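Local coordinates for protein alpha-2,3-sialyltransferase (Campylobacter jejuni, PDB 2P2V) that probably transfers sialic acid from a CMP-sialic acid donor to glycan acceptors, forming alpha-2,3 linkages, at residues A[98-103]-A[108-113]. Residues are numbered along the deposited sequence; the frame is centred on the assembly and turned at random. Where two conformers were deposited one is given.
Sequences TFNLPF and DFLHQF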
loop_
_atom_site.group_PDB
_atom_site.type_symbol
_atom_site.label_atom_id
_atom_site.label_comp_id
_atom_site.label_asym_id
_atom_site.label_seq_id
_atom_site.Cartn_x
_atom_site.Cartn_y
_atom_site.Cartn_z
ATOM N N THR A 98 -19.174 7.434 -4.902
ATOM C CA THR A 98 -18.496 6.179 -5.131
ATOM C C THR A 98 -18.876 5.136 -4.088
ATOM O O THR A 98 -19.231 5.488 -2.965
ATOM C CB THR A 98 -16.932 6.389 -5.080
ATOM O OG1 THR A 98 -16.575 7.291 -4.002
ATOM C CG2 THR A 98 -16.394 6.963 -6.450
ATOM N N PHE A 99 -18.721 3.867 -4.417
ATOM C CA PHE A 99 -19.037 2.777 -3.505
ATOM C C PHE A 99 -17.824 1.913 -3.189
ATOM O O PHE A 99 -17.935 1.060 -2.335
ATOM C CB PHE A 99 -20.158 1.881 -4.102
ATOM C CG PHE A 99 -21.461 2.612 -4.304
ATOM C CD1 PHE A 99 -21.813 3.083 -5.570
ATOM C CD2 PHE A 99 -22.281 2.937 -3.201
ATOM C CE1 PHE A 99 -22.979 3.816 -5.782
ATOM C CE2 PHE A 99 -23.480 3.650 -3.397
ATOM C CZ PHE A 99 -23.822 4.099 -4.715
ATOM N N ASN A 100 -16.703 2.039 -3.951
ATOM C CA ASN A 100 -15.542 1.177 -3.858
ATOM C C ASN A 100 -15.941 -0.301 -4.130
ATOM O O ASN A 100 -15.778 -1.215 -3.297
ATOM C CB ASN A 100 -14.844 1.291 -2.475
ATOM C CG ASN A 100 -13.489 0.641 -2.421
ATOM O OD1 ASN A 100 -12.879 0.351 -3.446
ATOM N ND2 ASN A 100 -12.967 0.409 -1.157
ATOM N N LEU A 101 -16.512 -0.520 -5.330
ATOM C CA LEU A 101 -16.815 -1.835 -5.814
ATOM C C LEU A 101 -16.242 -1.878 -7.233
ATOM O O LEU A 101 -16.445 -0.944 -7.993
ATOM C CB LEU A 101 -18.332 -2.031 -5.897
ATOM C CG LEU A 101 -19.006 -2.167 -4.516
ATOM C CD1 LEU A 101 -20.478 -2.158 -4.609
ATOM C CD2 LEU A 101 -18.531 -3.479 -3.986
ATOM N N PRO A 102 -15.461 -2.902 -7.529
ATOM C CA PRO A 102 -14.634 -2.886 -8.761
ATOM C C PRO A 102 -15.398 -3.085 -10.072
ATOM O O PRO A 102 -14.801 -2.918 -11.160
ATOM C CB PRO A 102 -13.683 -4.035 -8.561
ATOM C CG PRO A 102 -14.466 -5.027 -7.642
ATOM C CD PRO A 102 -15.174 -4.082 -6.685
ATOM N N PHE A 103 -16.665 -3.454 -9.969
ATOM C CA PHE A 103 -17.560 -3.485 -11.124
ATOM C C PHE A 103 -18.304 -2.172 -11.320
ATOM O O PHE A 103 -19.133 -2.037 -12.251
ATOM C CB PHE A 103 -18.498 -4.718 -11.067
ATOM C CG PHE A 103 -19.392 -4.742 -9.844
ATOM C CD1 PHE A 103 -18.932 -5.327 -8.663
ATOM C CD2 PHE A 103 -20.648 -4.131 -9.866
ATOM C CE1 PHE A 103 -19.750 -5.347 -7.491
ATOM C CE2 PHE A 103 -21.481 -4.100 -8.683
ATOM C CZ PHE A 103 -21.015 -4.713 -7.486
ATOM N N ASP A 108 -8.068 1.426 -11.568
ATOM C CA ASP A 108 -7.279 2.581 -11.969
ATOM C C ASP A 108 -7.969 3.894 -11.654
ATOM O O ASP A 108 -7.308 4.819 -11.291
ATOM C CB ASP A 108 -6.951 2.584 -13.461
ATOM C CG ASP A 108 -5.741 1.654 -13.825
ATOM O OD1 ASP A 108 -4.930 1.276 -12.942
ATOM O OD2 ASP A 108 -5.610 1.330 -15.037
ATOM N N PHE A 109 -9.280 3.975 -11.853
ATOM C CA PHE A 109 -10.027 5.199 -11.525
ATOM C C PHE A 109 -9.783 5.527 -10.057
ATOM O O PHE A 109 -9.437 6.672 -9.725
ATOM C CB PHE A 109 -11.526 5.018 -11.726
ATOM C CG PHE A 109 -12.331 6.247 -11.348
ATOM C CD1 PHE A 109 -12.490 7.305 -12.240
ATOM C CD2 PHE A 109 -12.912 6.357 -10.085
ATOM C CE1 PHE A 109 -13.195 8.489 -11.862
ATOM C CE2 PHE A 109 -13.614 7.522 -9.686
ATOM C CZ PHE A 109 -13.778 8.584 -10.558
ATOM N N LEU A 110 -9.978 4.544 -9.192
ATOM C CA LEU A 110 -9.863 4.864 -7.720
ATOM C C LEU A 110 -8.443 5.171 -7.313
ATOM O O LEU A 110 -8.198 6.084 -6.500
ATOM C CB LEU A 110 -10.446 3.746 -6.853
ATOM C CG LEU A 110 -11.976 3.550 -6.980
ATOM C CD1 LEU A 110 -12.443 2.353 -6.179
ATOM C CD2 LEU A 110 -12.762 4.811 -6.549
ATOM N N HIS A 111 -7.501 4.414 -7.872
ATOM C CA HIS A 111 -6.053 4.540 -7.604
ATOM C C HIS A 111 -5.495 5.904 -7.978
ATOM O O HIS A 111 -4.661 6.488 -7.264
ATOM C CB HIS A 111 -5.262 3.445 -8.351
ATOM C CG HIS A 111 -3.771 3.557 -8.211
ATOM N ND1 HIS A 111 -2.954 4.028 -9.227
ATOM C CD2 HIS A 111 -2.947 3.236 -7.187
ATOM C CE1 HIS A 111 -1.695 3.999 -8.824
ATOM N NE2 HIS A 111 -1.667 3.533 -7.586
ATOM N N GLN A 112 -5.955 6.429 -9.115
ATOM C CA GLN A 112 -5.435 7.672 -9.685
ATOM C C GLN A 112 -6.319 8.840 -9.367
ATOM O O GLN A 112 -5.986 9.926 -9.720
ATOM C CB GLN A 112 -5.378 7.576 -11.221
ATOM C CG GLN A 112 -4.460 6.467 -11.592
ATOM C CD GLN A 112 -4.299 6.338 -13.092
ATOM O OE1 GLN A 112 -3.245 5.911 -13.563
ATOM N NE2 GLN A 112 -5.350 6.689 -13.849
ATOM N N PHE A 113 -7.445 8.612 -8.683
ATOM C CA PHE A 113 -8.367 9.707 -8.412
ATOM C C PHE A 113 -7.724 10.952 -7.874
ATOM O O PHE A 113 -7.902 12.037 -8.434
ATOM C CB PHE A 113 -9.517 9.249 -7.456
ATOM C CG PHE A 113 -10.538 10.298 -7.263
ATOM C CD1 PHE A 113 -11.566 10.490 -8.192
ATOM C CD2 PHE A 113 -10.461 11.162 -6.160
ATOM C CE1 PHE A 113 -12.521 11.477 -8.038
ATOM C CE2 PHE A 113 -11.370 12.144 -6.031
ATOM C CZ PHE A 113 -12.446 12.303 -6.925
#
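Leu110 reaches from helix 107-116 into the loop that follows strand 90-96 and meets Thr98 and Asn100 there. It is the side chain most covered by this contact. Its two methyl groups divide the work. CD1 lies 3.4 Å from OD1 of Asn100 and 4.0 Å from CA of Asn100. CD2 faces the methyl of Thr98, with Leu110 CD2 4.2 Å from Thr98 CG2. CG of Leu110 sits beside the backbone N (chi1 -66°) and opposite the carbonyl carbon, and from there the two methyls reach the loop.

Asn100 has a left-handed backbone conformation (phi 59°, psi 58°). The Asn100 and Leu110 side chains run obliquely to each other, and the amide oxygen ends against the methyl CD1. Thr98 CG2 also approaches the Phe109 ring obliquely, 4.3 Å from Phe109 CE2. The polar end of Thr98 is engaged by other residues: OG1 is hydrogen-bonded to Cys96 O and Tyr124 N. Phe109 also touches Tyr273 and Leu277 of helix 268-283.

The contact lies within the connection from strand 90-96 to helix 107-116, in a fold built on a parallel beta-sheet. The loop folds back against the helix that follows it. Glu105 bonds to Phe99 N and Leu101 N and touches Leu110. The side chain of Thr98 is about 11 Å from the bound CMP-3-fluoro-sialic acid, so it does not touch the ligand. No hydrogen bond passes directly between 98-103 and 108-113; they meet by van der Waals contact, chiefly methyl to methyl at Thr98 and amide oxygen to methyl at Asn100.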